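Local coordinates for soluble lytic murein transglycosylase (Pseudomonas aeruginosa, PDB 5OHU), which cleaves peptidoglycan as a lytic transglycosylase, turning over the cell-wall polymer by both exolytic and endolytic reactions, at residues Asp68-Arg73 with Glu80-Phe85; Arg101-Leu106 with Thr126-Leu131; His89-Gln94 with Asn406-Arg411; Tyr135-Gly140 with Asp164-Leu169. All blocks are in the same frame, centred on the assembly; numbering follows the deposited sequence.

Interaction 1: residues Asp68-Arg73 with Glu80-Phe85; sequences DELTHR and EEVERF. With PO4 (phosphate ion), chain C.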
loop_
_atom_site.group_PDB
_atom_site.type_symbol
_atom_site.label_atom_id
_atom_site.label_comp_id
_atom_site.label_asym_id
_atom_site.label_seq_id
_atom_site.Cartn_x
_atom_site.Cartn_y
_atom_site.Cartn_z
ATOM N N ASP A 68 -28.640 11.980 7.071
ATOM C CA ASP A 68 -29.534 11.000 6.464
ATOM C C ASP A 68 -30.807 11.668 5.965
ATOM O O ASP A 68 -31.277 11.397 4.854
ATOM C CB ASP A 68 -29.866 9.889 7.460
ATOM C CG ASP A 68 -28.638 9.151 7.946
ATOM O OD1 ASP A 68 -27.680 8.984 7.164
ATOM O OD2 ASP A 68 -28.631 8.739 9.125
ATOM N N GLU A 69 -31.372 12.560 6.772
ATOM C CA GLU A 69 -32.628 13.198 6.399
ATOM C C GLU A 69 -32.459 14.053 5.151
ATOM O O GLU A 69 -33.280 13.994 4.228
ATOM C CB GLU A 69 -33.142 14.022 7.571
ATOM C CG GLU A 69 -34.638 14.248 7.564
ATOM C CD GLU A 69 -35.042 15.440 6.727
ATOM O OE1 GLU A 69 -34.167 16.286 6.442
ATOM O OE2 GLU A 69 -36.235 15.526 6.358
ATOM N N LEU A 70 -31.380 14.829 5.087
ATOM C CA LEU A 70 -31.148 15.651 3.907
ATOM C C LEU A 70 -30.918 14.787 2.673
ATOM O O LEU A 70 -31.411 15.101 1.583
ATOM C CB LEU A 70 -29.957 16.579 4.142
ATOM C CG LEU A 70 -29.684 17.587 3.025
ATOM C CD1 LEU A 70 -30.917 18.478 2.848
ATOM C CD2 LEU A 70 -28.442 18.416 3.324
ATOM N N THR A 71 -30.181 13.685 2.830
ATOM C CA THR A 71 -29.870 12.837 1.684
ATOM C C THR A 71 -31.144 12.234 1.101
ATOM O O THR A 71 -31.316 12.180 -0.126
ATOM C CB THR A 71 -28.876 11.762 2.112
ATOM O OG1 THR A 71 -27.640 12.401 2.435
ATOM C CG2 THR A 71 -28.619 10.744 0.983
ATOM N N HIS A 72 -32.078 11.843 1.968
ATOM C CA HIS A 72 -33.310 11.224 1.495
ATOM C C HIS A 72 -34.122 12.168 0.609
ATOM O O HIS A 72 -34.683 11.737 -0.401
ATOM C CB HIS A 72 -34.159 10.744 2.670
ATOM C CG HIS A 72 -35.454 10.135 2.240
ATOM N ND1 HIS A 72 -35.514 9.038 1.406
ATOM C CD2 HIS A 72 -36.737 10.497 2.480
ATOM C CE1 HIS A 72 -36.778 8.734 1.173
ATOM N NE2 HIS A 72 -37.540 9.604 1.812
ATOM N N ARG A 73 -34.220 13.452 0.971
ATOM C CA ARG A 73 -35.007 14.396 0.187
ATOM C C ARG A 73 -34.128 15.352 -0.604
ATOM O O ARG A 73 -34.529 16.480 -0.904
ATOM C CB ARG A 73 -35.982 15.170 1.070
ATOM C CG ARG A 73 -35.369 15.851 2.234
ATOM C CD ARG A 73 -36.417 16.710 2.935
ATOM N NE ARG A 73 -35.826 17.362 4.094
ATOM C CZ ARG A 73 -35.134 18.493 4.037
ATOM N NH1 ARG A 73 -34.965 19.115 2.872
ATOM N NH2 ARG A 73 -34.616 19.004 5.146
ATOM N N GLU A 80 -29.942 26.634 -0.752
ATOM C CA GLU A 80 -29.646 27.277 0.524
ATOM C C GLU A 80 -29.426 26.249 1.627
ATOM O O GLU A 80 -28.454 26.336 2.388
ATOM C CB GLU A 80 -30.786 28.231 0.898
ATOM C CG GLU A 80 -30.903 29.468 -0.005
ATOM C CD GLU A 80 -31.495 29.161 -1.401
ATOM O OE1 GLU A 80 -32.079 28.062 -1.607
ATOM O OE2 GLU A 80 -31.403 30.042 -2.292
ATOM N N GLU A 81 -30.326 25.271 1.733
ATOM C CA GLU A 81 -30.202 24.289 2.803
ATOM C C GLU A 81 -28.970 23.418 2.608
ATOM O O GLU A 81 -28.216 23.184 3.555
ATOM C CB GLU A 81 -31.455 23.424 2.888
ATOM C CG GLU A 81 -31.467 22.564 4.131
ATOM C CD GLU A 81 -32.691 21.664 4.229
ATOM O OE1 GLU A 81 -33.564 21.733 3.334
ATOM O OE2 GLU A 81 -32.765 20.882 5.204
ATOM N N VAL A 82 -28.748 22.924 1.388
ATOM C CA VAL A 82 -27.597 22.052 1.144
ATOM C C VAL A 82 -26.302 22.809 1.386
ATOM O O VAL A 82 -25.401 22.321 2.075
ATOM C CB VAL A 82 -27.629 21.470 -0.280
ATOM C CG1 VAL A 82 -26.417 20.565 -0.501
ATOM C CG2 VAL A 82 -28.913 20.705 -0.519
ATOM N N GLU A 83 -26.186 24.006 0.806
ATOM C CA GLU A 83 -24.986 24.810 1.001
ATOM C C GLU A 83 -24.730 25.028 2.480
ATOM O O GLU A 83 -23.596 24.880 2.961
ATOM C CB GLU A 83 -25.135 26.144 0.282
ATOM C CG GLU A 83 -24.970 26.039 -1.216
ATOM C CD GLU A 83 -25.364 27.313 -1.925
ATOM O OE1 GLU A 83 -25.808 28.259 -1.235
ATOM O OE2 GLU A 83 -25.234 27.369 -3.172
ATOM N N ARG A 84 -25.795 25.329 3.219
ATOM C CA ARG A 84 -25.685 25.491 4.660
ATOM C C ARG A 84 -25.165 24.222 5.327
ATOM O O ARG A 84 -24.298 24.287 6.205
ATOM C CB ARG A 84 -27.037 25.894 5.233
ATOM C CG ARG A 84 -27.090 25.910 6.736
ATOM C CD ARG A 84 -28.453 26.381 7.178
ATOM N NE ARG A 84 -28.506 26.454 8.627
ATOM C CZ ARG A 84 -28.962 25.478 9.398
ATOM N NH1 ARG A 84 -29.407 24.381 8.812
ATOM N NH2 ARG A 84 -28.973 25.605 10.731
ATOM N N PHE A 85 -25.658 23.056 4.916
ATOM C CA PHE A 85 -25.175 21.827 5.529
ATOM C C PHE A 85 -23.706 21.575 5.199
ATOM O O PHE A 85 -22.923 21.178 6.072
ATOM C CB PHE A 85 -26.025 20.648 5.085
ATOM C CG PHE A 85 -25.735 19.396 5.849
ATOM C CD1 PHE A 85 -24.759 18.512 5.416
ATOM C CD2 PHE A 85 -26.417 19.123 7.019
ATOM C CE1 PHE A 85 -24.482 17.351 6.130
ATOM C CE2 PHE A 85 -26.163 17.972 7.734
ATOM C CZ PHE A 85 -25.192 17.083 7.295
HETATM P P PO4 C . -26.865 28.315 11.318
HETATM O O1 PO4 C . -27.242 26.928 11.759
HETATM O O2 PO4 C . -26.621 28.310 9.836
HETATM O O3 PO4 C . -25.624 28.770 12.048
HETATM O O4 PO4 C . -28.027 29.222 11.597
#

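Interaction 2: residues Arg101-Leu106 with Thr126-Leu131; sequences RWLRLL and TELDCL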
loop_
_atom_site.group_PDB
_atom_site.type_symbol
_atom_site.label_atom_id
_atom_site.label_comp_id
_atom_site.label_asym_id
_atom_site.label_seq_id
_atom_site.Cartn_x
_atom_site.Cartn_y
_atom_site.Cartn_z
ATOM N N ARG A 101 -23.621 13.371 -4.930
ATOM C CA ARG A 101 -25.036 13.289 -5.281
ATOM C C ARG A 101 -25.617 14.654 -5.628
ATOM O O ARG A 101 -26.330 14.804 -6.625
ATOM C CB ARG A 101 -25.801 12.681 -4.119
ATOM C CG ARG A 101 -25.787 11.212 -4.153
ATOM C CD ARG A 101 -25.957 10.664 -2.787
ATOM N NE ARG A 101 -25.667 9.240 -2.828
ATOM C CZ ARG A 101 -25.602 8.463 -1.763
ATOM N NH1 ARG A 101 -25.788 8.994 -0.567
ATOM N NH2 ARG A 101 -25.327 7.176 -1.916
ATOM N N TRP A 102 -25.328 15.661 -4.813
ATOM C CA TRP A 102 -25.849 16.994 -5.087
ATOM C C TRP A 102 -25.280 17.565 -6.386
ATOM O O TRP A 102 -26.034 18.046 -7.241
ATOM C CB TRP A 102 -25.552 17.907 -3.913
ATOM C CG TRP A 102 -26.210 19.202 -4.013
ATOM C CD1 TRP A 102 -27.523 19.435 -4.275
ATOM C CD2 TRP A 102 -25.594 20.481 -3.853
ATOM N NE1 TRP A 102 -27.762 20.787 -4.302
ATOM C CE2 TRP A 102 -26.594 21.449 -4.034
ATOM C CE3 TRP A 102 -24.287 20.897 -3.582
ATOM C CZ2 TRP A 102 -26.336 22.815 -3.945
ATOM C CZ3 TRP A 102 -24.033 22.243 -3.485
ATOM C CH2 TRP A 102 -25.051 23.189 -3.662
ATOM N N LEU A 103 -23.950 17.509 -6.562
ATOM C CA LEU A 103 -23.340 18.059 -7.778
ATOM C C LEU A 103 -23.890 17.376 -9.026
ATOM O O LEU A 103 -24.066 18.017 -10.070
ATOM C CB LEU A 103 -21.809 17.942 -7.726
ATOM C CG LEU A 103 -20.977 18.969 -6.915
ATOM C CD1 LEU A 103 -20.737 20.244 -7.683
ATOM C CD2 LEU A 103 -21.678 19.357 -5.633
ATOM N N ARG A 104 -24.177 16.079 -8.930
ATOM C CA ARG A 104 -24.858 15.364 -10.006
ATOM C C ARG A 104 -26.214 16.002 -10.321
ATOM O O ARG A 104 -26.514 16.334 -11.479
ATOM C CB ARG A 104 -25.003 13.903 -9.582
ATOM C CG ARG A 104 -25.351 12.907 -10.629
ATOM C CD ARG A 104 -25.640 11.561 -9.950
ATOM N NE ARG A 104 -24.443 10.771 -9.671
ATOM C CZ ARG A 104 -24.289 10.000 -8.595
ATOM N NH1 ARG A 104 -25.245 9.938 -7.671
ATOM N NH2 ARG A 104 -23.179 9.292 -8.434
ATOM N N LEU A 105 -27.041 16.211 -9.292
ATOM C CA LEU A 105 -28.288 16.946 -9.489
ATOM C C LEU A 105 -28.046 18.315 -10.125
ATOM O O LEU A 105 -28.730 18.693 -11.086
ATOM C CB LEU A 105 -29.022 17.100 -8.160
ATOM C CG LEU A 105 -29.604 15.807 -7.573
ATOM C CD1 LEU A 105 -30.268 16.100 -6.238
ATOM C CD2 LEU A 105 -30.598 15.144 -8.535
ATOM N N LEU A 106 -27.084 19.084 -9.599
ATOM C CA LEU A 106 -26.888 20.444 -10.104
ATOM C C LEU A 106 -26.545 20.432 -11.583
ATOM O O LEU A 106 -27.011 21.286 -12.354
ATOM C CB LEU A 106 -25.779 21.150 -9.325
ATOM C CG LEU A 106 -25.999 21.409 -7.845
ATOM C CD1 LEU A 106 -24.723 21.935 -7.249
ATOM C CD2 LEU A 106 -27.194 22.387 -7.654
ATOM N N THR A 126 -14.200 10.537 -10.524
ATOM C CA THR A 126 -14.084 10.700 -11.968
ATOM C C THR A 126 -15.359 11.270 -12.584
ATOM O O THR A 126 -15.296 12.047 -13.542
ATOM C CB THR A 126 -13.742 9.342 -12.602
ATOM O OG1 THR A 126 -12.494 8.881 -12.084
ATOM C CG2 THR A 126 -13.629 9.446 -14.114
ATOM N N GLU A 127 -16.525 10.903 -12.047
ATOM C CA GLU A 127 -17.782 11.400 -12.589
ATOM C C GLU A 127 -17.864 12.921 -12.512
ATOM O O GLU A 127 -18.315 13.578 -13.457
ATOM C CB GLU A 127 -18.951 10.757 -11.843
ATOM C CG GLU A 127 -20.317 11.182 -12.365
ATOM C CD GLU A 127 -21.468 10.550 -11.584
ATOM O OE1 GLU A 127 -22.632 10.759 -11.979
ATOM O OE2 GLU A 127 -21.215 9.839 -10.581
ATOM N N LEU A 128 -17.428 13.502 -11.396
ATOM C CA LEU A 128 -17.454 14.955 -11.279
ATOM C C LEU A 128 -16.425 15.604 -12.203
ATOM O O LEU A 128 -16.701 16.635 -12.829
ATOM C CB LEU A 128 -17.212 15.368 -9.822
ATOM C CG LEU A 128 -18.170 14.862 -8.752
ATOM C CD1 LEU A 128 -17.625 15.199 -7.380
ATOM C CD2 LEU A 128 -19.570 15.459 -8.934
ATOM N N ASP A 129 -15.231 15.018 -12.296
ATOM C CA ASP A 129 -14.237 15.510 -13.244
ATOM C C ASP A 129 -14.810 15.569 -14.653
ATOM O O ASP A 129 -14.609 16.548 -15.380
ATOM C CB ASP A 129 -12.984 14.626 -13.205
ATOM C CG ASP A 129 -12.349 14.561 -11.824
ATOM O OD1 ASP A 129 -12.728 15.363 -10.935
ATOM O OD2 ASP A 129 -11.454 13.709 -11.627
ATOM N N CYS A 130 -15.572 14.552 -15.044
ATOM C CA CYS A 130 -16.148 14.564 -16.388
ATOM C C CYS A 130 -17.228 15.621 -16.529
ATOM O O CYS A 130 -17.264 16.337 -17.539
ATOM C CB CYS A 130 -16.670 13.177 -16.728
ATOM S SG CYS A 130 -15.223 12.143 -17.125
ATOM N N LEU A 131 -18.098 15.759 -15.516
ATOM C CA LEU A 131 -19.056 16.858 -15.521
ATOM C C LEU A 131 -18.336 18.199 -15.577
ATOM O O LEU A 131 -18.801 19.131 -16.239
ATOM C CB LEU A 131 -19.951 16.766 -14.285
ATOM C CG LEU A 131 -20.882 15.547 -14.307
ATOM C CD1 LEU A 131 -21.581 15.362 -12.971
ATOM C CD2 LEU A 131 -21.894 15.731 -15.414
#

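Interaction 3: residues His89-Gln94 with Asn406-Arg411; sequences HGDLPQ and NAASTR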
loop_
_atom_site.group_PDB
_atom_site.type_symbol
_atom_site.label_atom_id
_atom_site.label_comp_id
_atom_site.label_asym_id
_atom_site.label_seq_id
_atom_site.Cartn_x
_atom_site.Cartn_y
_atom_site.Cartn_z
ATOM N N HIS A 89 -20.967 21.456 8.169
ATOM C CA HIS A 89 -20.702 20.064 8.500
ATOM C C HIS A 89 -19.754 19.445 7.491
ATOM O O HIS A 89 -19.864 18.257 7.186
ATOM C CB HIS A 89 -22.004 19.267 8.582
ATOM C CG HIS A 89 -22.931 19.750 9.641
ATOM N ND1 HIS A 89 -22.488 20.222 10.856
ATOM C CD2 HIS A 89 -24.279 19.854 9.669
ATOM C CE1 HIS A 89 -23.522 20.582 11.596
ATOM N NE2 HIS A 89 -24.623 20.369 10.900
ATOM N N GLY A 90 -18.825 20.249 6.958
ATOM C CA GLY A 90 -17.849 19.784 5.989
ATOM C C GLY A 90 -16.865 18.769 6.528
ATOM O O GLY A 90 -16.081 18.214 5.747
ATOM N N ASP A 91 -16.897 18.508 7.833
ATOM C CA ASP A 91 -15.962 17.605 8.488
ATOM C C ASP A 91 -16.489 16.185 8.623
ATOM O O ASP A 91 -15.730 15.303 9.039
ATOM C CB ASP A 91 -15.602 18.135 9.882
ATOM C CG ASP A 91 -16.791 18.141 10.816
ATOM O OD1 ASP A 91 -17.906 18.485 10.351
ATOM O OD2 ASP A 91 -16.619 17.798 12.008
ATOM N N LEU A 92 -17.756 15.946 8.310
ATOM C CA LEU A 92 -18.274 14.587 8.348
ATOM C C LEU A 92 -17.480 13.704 7.389
ATOM O O LEU A 92 -17.171 14.123 6.263
ATOM C CB LEU A 92 -19.755 14.550 7.983
ATOM C CG LEU A 92 -20.710 15.136 9.023
ATOM C CD1 LEU A 92 -22.159 14.929 8.600
ATOM C CD2 LEU A 92 -20.442 14.514 10.382
ATOM N N PRO A 93 -17.112 12.489 7.809
ATOM C CA PRO A 93 -16.338 11.610 6.912
ATOM C C PRO A 93 -17.040 11.347 5.597
ATOM O O PRO A 93 -16.374 11.213 4.563
ATOM C CB PRO A 93 -16.181 10.314 7.726
ATOM C CG PRO A 93 -16.402 10.730 9.166
ATOM C CD PRO A 93 -17.430 11.843 9.096
ATOM N N GLN A 94 -18.369 11.280 5.604
ATOM C CA GLN A 94 -19.138 10.894 4.427
ATOM C C GLN A 94 -19.616 12.086 3.598
ATOM O O GLN A 94 -20.371 11.889 2.641
ATOM C CB GLN A 94 -20.338 10.038 4.846
ATOM C CG GLN A 94 -21.425 10.789 5.584
ATOM C CD GLN A 94 -21.183 10.872 7.087
ATOM O OE1 GLN A 94 -20.043 10.852 7.551
ATOM N NE2 GLN A 94 -22.265 10.940 7.853
ATOM N N ASN A 406 -11.248 18.330 21.930
ATOM C CA ASN A 406 -12.385 19.219 21.705
ATOM C C ASN A 406 -12.926 19.169 20.282
ATOM O O ASN A 406 -14.065 19.599 20.057
ATOM C CB ASN A 406 -12.020 20.678 22.013
ATOM C CG ASN A 406 -12.185 21.032 23.481
ATOM O OD1 ASN A 406 -12.746 20.264 24.266
ATOM N ND2 ASN A 406 -11.694 22.207 23.857
ATOM N N ALA A 407 -12.137 18.685 19.321
ATOM C CA ALA A 407 -12.577 18.671 17.934
ATOM C C ALA A 407 -13.839 17.831 17.783
ATOM O O ALA A 407 -14.024 16.825 18.476
ATOM C CB ALA A 407 -11.465 18.141 17.031
ATOM N N ALA A 408 -14.723 18.271 16.880
ATOM C CA ALA A 408 -16.017 17.619 16.717
ATOM C C ALA A 408 -15.860 16.170 16.275
ATOM O O ALA A 408 -16.593 15.290 16.736
ATOM C CB ALA A 408 -16.867 18.393 15.713
ATOM N N SER A 409 -14.908 15.903 15.383
ATOM C CA SER A 409 -14.650 14.525 14.966
ATOM C C SER A 409 -14.299 13.635 16.157
ATOM O O SER A 409 -14.791 12.505 16.265
ATOM C CB SER A 409 -13.530 14.493 13.927
ATOM O OG SER A 409 -12.640 15.591 14.076
ATOM N N THR A 410 -13.466 14.136 17.071
ATOM C CA THR A 410 -13.076 13.354 18.240
ATOM C C THR A 410 -14.280 13.039 19.123
ATOM O O THR A 410 -14.512 11.880 19.495
ATOM C CB THR A 410 -12.001 14.114 19.022
ATOM O OG1 THR A 410 -10.841 14.283 18.192
ATOM C CG2 THR A 410 -11.615 13.372 20.292
ATOM N N ARG A 411 -15.064 14.066 19.462
ATOM C CA ARG A 411 -16.268 13.856 20.255
ATOM C C ARG A 411 -17.213 12.880 19.569
ATOM O O ARG A 411 -17.764 11.980 20.212
ATOM C CB ARG A 411 -16.953 15.196 20.506
ATOM C CG ARG A 411 -16.165 16.111 21.427
ATOM C CD ARG A 411 -16.255 17.558 20.982
ATOM N NE ARG A 411 -17.551 18.148 21.308
ATOM C CZ ARG A 411 -17.779 18.927 22.361
ATOM N NH1 ARG A 411 -16.794 19.228 23.199
ATOM N NH2 ARG A 411 -18.995 19.412 22.570
HETATM O O HOH W 1 -13.739 18.383 13.476
#

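Interaction 4: residues Tyr135-Gly140 with Asp164-Leu169; sequences YQLGHG and DTLFGL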
loop_
_atom_site.group_PDB
_atom_site.type_symbol
_atom_site.label_atom_id
_atom_site.label_comp_id
_atom_site.label_asym_id
_atom_site.label_seq_id
_atom_site.Cartn_x
_atom_site.Cartn_y
_atom_site.Cartn_z
ATOM N N TYR A 135 -18.620 21.268 -18.260
ATOM C CA TYR A 135 -18.764 22.684 -17.949
ATOM C C TYR A 135 -17.755 23.519 -18.735
ATOM O O TYR A 135 -18.091 24.583 -19.271
ATOM C CB TYR A 135 -18.586 22.924 -16.452
ATOM C CG TYR A 135 -18.416 24.388 -16.119
ATOM C CD1 TYR A 135 -19.527 25.198 -15.896
ATOM C CD2 TYR A 135 -17.159 24.968 -16.058
ATOM C CE1 TYR A 135 -19.386 26.530 -15.616
ATOM C CE2 TYR A 135 -17.003 26.311 -15.766
ATOM C CZ TYR A 135 -18.119 27.080 -15.556
ATOM O OH TYR A 135 -18.003 28.411 -15.257
ATOM N N GLN A 136 -16.495 23.079 -18.767
ATOM C CA GLN A 136 -15.489 23.835 -19.500
ATOM C C GLN A 136 -15.833 23.913 -20.983
ATOM O O GLN A 136 -15.709 24.980 -21.590
ATOM C CB GLN A 136 -14.100 23.230 -19.291
ATOM C CG GLN A 136 -13.649 23.266 -17.848
ATOM C CD GLN A 136 -12.366 22.511 -17.600
ATOM O OE1 GLN A 136 -11.442 23.043 -16.986
ATOM N NE2 GLN A 136 -12.296 21.262 -18.068
ATOM N N LEU A 137 -16.296 22.806 -21.581
ATOM C CA LEU A 137 -16.601 22.844 -23.009
ATOM C C LEU A 137 -17.734 23.819 -23.305
ATOM O O LEU A 137 -17.679 24.558 -24.293
ATOM C CB LEU A 137 -16.943 21.450 -23.540
ATOM C CG LEU A 137 -15.761 20.493 -23.644
ATOM C CD1 LEU A 137 -16.152 19.265 -24.447
ATOM C CD2 LEU A 137 -14.605 21.207 -24.275
ATOM N N GLY A 138 -18.757 23.854 -22.459
ATOM C CA GLY A 138 -19.851 24.769 -22.715
ATOM C C GLY A 138 -19.735 26.161 -22.130
ATOM O O GLY A 138 -20.690 26.938 -22.243
ATOM N N HIS A 139 -18.622 26.522 -21.496
ATOM C CA HIS A 139 -18.515 27.842 -20.872
ATOM C C HIS A 139 -17.212 28.524 -21.245
ATOM O O HIS A 139 -16.544 29.122 -20.399
ATOM C CB HIS A 139 -18.652 27.754 -19.354
ATOM C CG HIS A 139 -20.031 27.398 -18.898
ATOM N ND1 HIS A 139 -20.523 26.110 -18.952
ATOM C CD2 HIS A 139 -21.026 28.161 -18.386
ATOM C CE1 HIS A 139 -21.760 26.096 -18.491
ATOM N NE2 HIS A 139 -22.088 27.326 -18.136
ATOM N N GLY A 140 -16.831 28.441 -22.518
ATOM C CA GLY A 140 -15.679 29.178 -23.009
ATOM C C GLY A 140 -14.337 28.741 -22.462
ATOM O O GLY A 140 -13.402 29.544 -22.421
ATOM N N ASP A 164 -18.567 9.403 -20.844
ATOM C CA ASP A 164 -19.058 9.107 -22.186
ATOM C C ASP A 164 -19.672 10.343 -22.835
ATOM O O ASP A 164 -19.454 10.612 -24.023
ATOM C CB ASP A 164 -20.076 7.971 -22.129
ATOM C CG ASP A 164 -20.026 7.099 -23.348
ATOM O OD1 ASP A 164 -19.110 6.255 -23.424
ATOM O OD2 ASP A 164 -20.886 7.272 -24.238
ATOM N N THR A 165 -20.416 11.130 -22.059
ATOM C CA THR A 165 -20.974 12.373 -22.583
ATOM C C THR A 165 -19.868 13.360 -22.953
ATOM O O THR A 165 -19.896 13.980 -24.023
ATOM C CB THR A 165 -21.909 12.978 -21.543
ATOM O OG1 THR A 165 -23.079 12.165 -21.448
ATOM C CG2 THR A 165 -22.294 14.405 -21.928
ATOM N N LEU A 166 -18.882 13.516 -22.071
ATOM C CA LEU A 166 -17.752 14.395 -22.350
ATOM C C LEU A 166 -17.009 13.943 -23.598
ATOM O O LEU A 166 -16.731 14.749 -24.496
ATOM C CB LEU A 166 -16.807 14.412 -21.149
ATOM C CG LEU A 166 -15.544 15.265 -21.283
ATOM C CD1 LEU A 166 -15.906 16.747 -21.385
ATOM C CD2 LEU A 166 -14.629 15.024 -20.102
ATOM N N PHE A 167 -16.672 12.650 -23.660
ATOM C CA PHE A 167 -15.973 12.115 -24.821
ATOM C C PHE A 167 -16.783 12.358 -26.085
ATOM O O PHE A 167 -16.225 12.727 -27.120
ATOM C CB PHE A 167 -15.705 10.613 -24.651
ATOM C CG PHE A 167 -14.858 10.265 -23.444
ATOM C CD1 PHE A 167 -14.008 11.212 -22.863
ATOM C CD2 PHE A 167 -14.927 8.979 -22.890
ATOM C CE1 PHE A 167 -13.239 10.891 -21.753
ATOM C CE2 PHE A 167 -14.164 8.640 -21.802
ATOM C CZ PHE A 167 -13.304 9.600 -21.218
ATOM N N GLY A 168 -18.106 12.146 -26.007
ATOM C CA GLY A 168 -18.986 12.488 -27.117
ATOM C C GLY A 168 -18.859 13.936 -27.556
ATOM O O GLY A 168 -18.781 14.232 -28.752
ATOM N N LEU A 169 -18.868 14.868 -26.601
ATOM C CA LEU A 169 -18.696 16.270 -26.975
ATOM C C LEU A 169 -17.328 16.495 -27.589
ATOM O O LEU A 169 -17.185 17.211 -28.588
ATOM C CB LEU A 169 -18.874 17.174 -25.764
ATOM C CG LEU A 169 -20.271 17.172 -25.173
ATOM C CD1 LEU A 169 -20.233 17.910 -23.840
ATOM C CD2 LEU A 169 -21.244 17.827 -26.148
#

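Interaction 1: residues Asp68-Arg73 with Glu80-Phe85
A salt-bridge network in which R73, just past the end of helix 62-72, grips E81 and also holds E69 links that helix to helix 79-88; the short segments run at 144° to each other. The grip on E81 is end-on: R73 NH1 donates to E81 OE1 at 3.0 Å, and R73 NH2 reaches the syn lone pair of E81 OE2 at 2.6 Å. R73 CG lies between its backbone N and carbonyl carbon (chi1 54°) and the chain runs extended to NE, which carries the guanidinium to E81. Guanidinium and carboxylate planes are 32° apart, so the fork is twisted. The inner nitrogen, R73 NE, lies 2.9 Å from E69 OE2, which meets it in the guanidinium plane. Beside this network L70 and F85 lie alongside, pointing opposite ways, with L70 CD2 3.7 Å from F85 CB. On helix 79-88, R84 binds a phosphate ion, probably from the crystallisation liquor. E69 OE1 and E81 OE2 are 5.0 Å apart, and their like charges are probably offset by R73, whose rotation is fixed by partners along two of its edges.

Interaction 2: residues Arg101-Leu106 with Thr126-Leu131
Helices 95-108 and 126-138, roughly parallel at 26° between their short segments, are joined by a bidentate salt bridge from R104 to E127 and by leucine packing next to it. The arginine binds side-on: R104 NE donates to E127 OE1 at 2.9 Å and R104 NH2 to E127 OE2 at 3.0 Å, both nearly straight. Both oxygens are met on their syn sides and lie close to the guanidinium plane, although the two flat groups are 28° apart. E127 reaches across fully extended, whereas R104 bends at chi3 (-84°), which turns NE and NH2 to the carboxylate. Between the two helices in sequence comes helix 112-118, so the contact joins alternate helices of an alpha-helical stack, and F115 from that middle helix touches both L103 and L131. Within the leucine patch L128 CD2 abuts L103 CB at 3.6 Å; the contact of L131 CD1 with R104 CA, at 4.4 Å, is looser. Outside the two segments, W102 packs on V82 of helix 79-88, and C130 forms a disulfide with C163 of helix 161-172.

Interaction 3: residues His89-Gln94 with Asn406-Arg411
This is a small surface contact, burying 71 Å² in all, in which D91 of the loop between helices 79-88 and 95-108 meets A408 and S409 at the start of helix 408-418. D91 OD2 lies 3.8 Å from A408 CB and 4.2 Å from S409 N. A water supplies the polar bridge, donating to D91 OD2 at 3.3 Å and pairing with S409 OG at 3.1 Å. The loop turns by a type I beta turn from H89 to L92; D91 sits inside it with CG between its backbone N and carbonyl carbon (chi1 65°), a setting that sends the carboxylate across to the helix. With 311 residues between the segments, the contact brings an early loop against the L-domain family region, consistent with the ring-like superhelix known from Slt70 relatives. The stronger partner of D91 OD2 is R412, a salt bridge from the same helix. A helix start beside the carboxylate would probably favour its negative charge further. Next to this site P93 and S409 both pack on E428 of helix 422-433.

Interaction 4: residues Tyr135-Gly140 with Asp164-Leu169
L137, with 67 Å² buried, carries nearly all of its side of this contact, and L169 and L166 receive it on helix 161-172. One methyl does the touching: L137 CD1 lies 3.7 Å from L169 CB and 4.0 Å from L166 CD1. The approaches differ, since L137 and L169 overlap side by side with their tips directed oppositely, but L137 crosses L166 at about a right angle. On L166, CG stands trans to the backbone N (chi1 179°), which brings CD1 forward although the CB bond does not aim at L137. Helix 142-153, intervening in sequence, packs on the same leucines: Y146 touches L137, while S149 and L152 touch L166. The meeting therefore joins the C-terminal part of helix 126-138 to helix 161-172 in the helical stack. Just beyond L137, H139 ND1 donates to Y135 O at 2.9 Å, in the carbonyl plane, on a lone pair. Y135 CE1 sits 3.4 Å above the centre of the H139 imidazole, while H139 CB lies toward the rim of the Y135 ring. Between the two segments the attraction is purely apolar, so it depends on the fit of three leucines and not on any directed bond.

From the N terminus, interaction 1 closes first, a short turn between helices 62-72 and 79-88. The loop right after it opens interaction 3, which closes only at helix 408-418; interactions 2 and 4 both fall within that long span, one after the other. No two contacts cross. Interactions 1 and 2 touch where V82 CG1 meets W102 CD2 at 3.5 Å, and interactions 2 and 4 share helix 126-138, with centres about 13 Å apart, forming a continuous run of stacked helices. F85 CZ also meets L92 CD1 at 3.9 Å, linking interaction 1 to interaction 3. Interactions 3 and 4, centres about 36 Å apart, mark the far ends of this set.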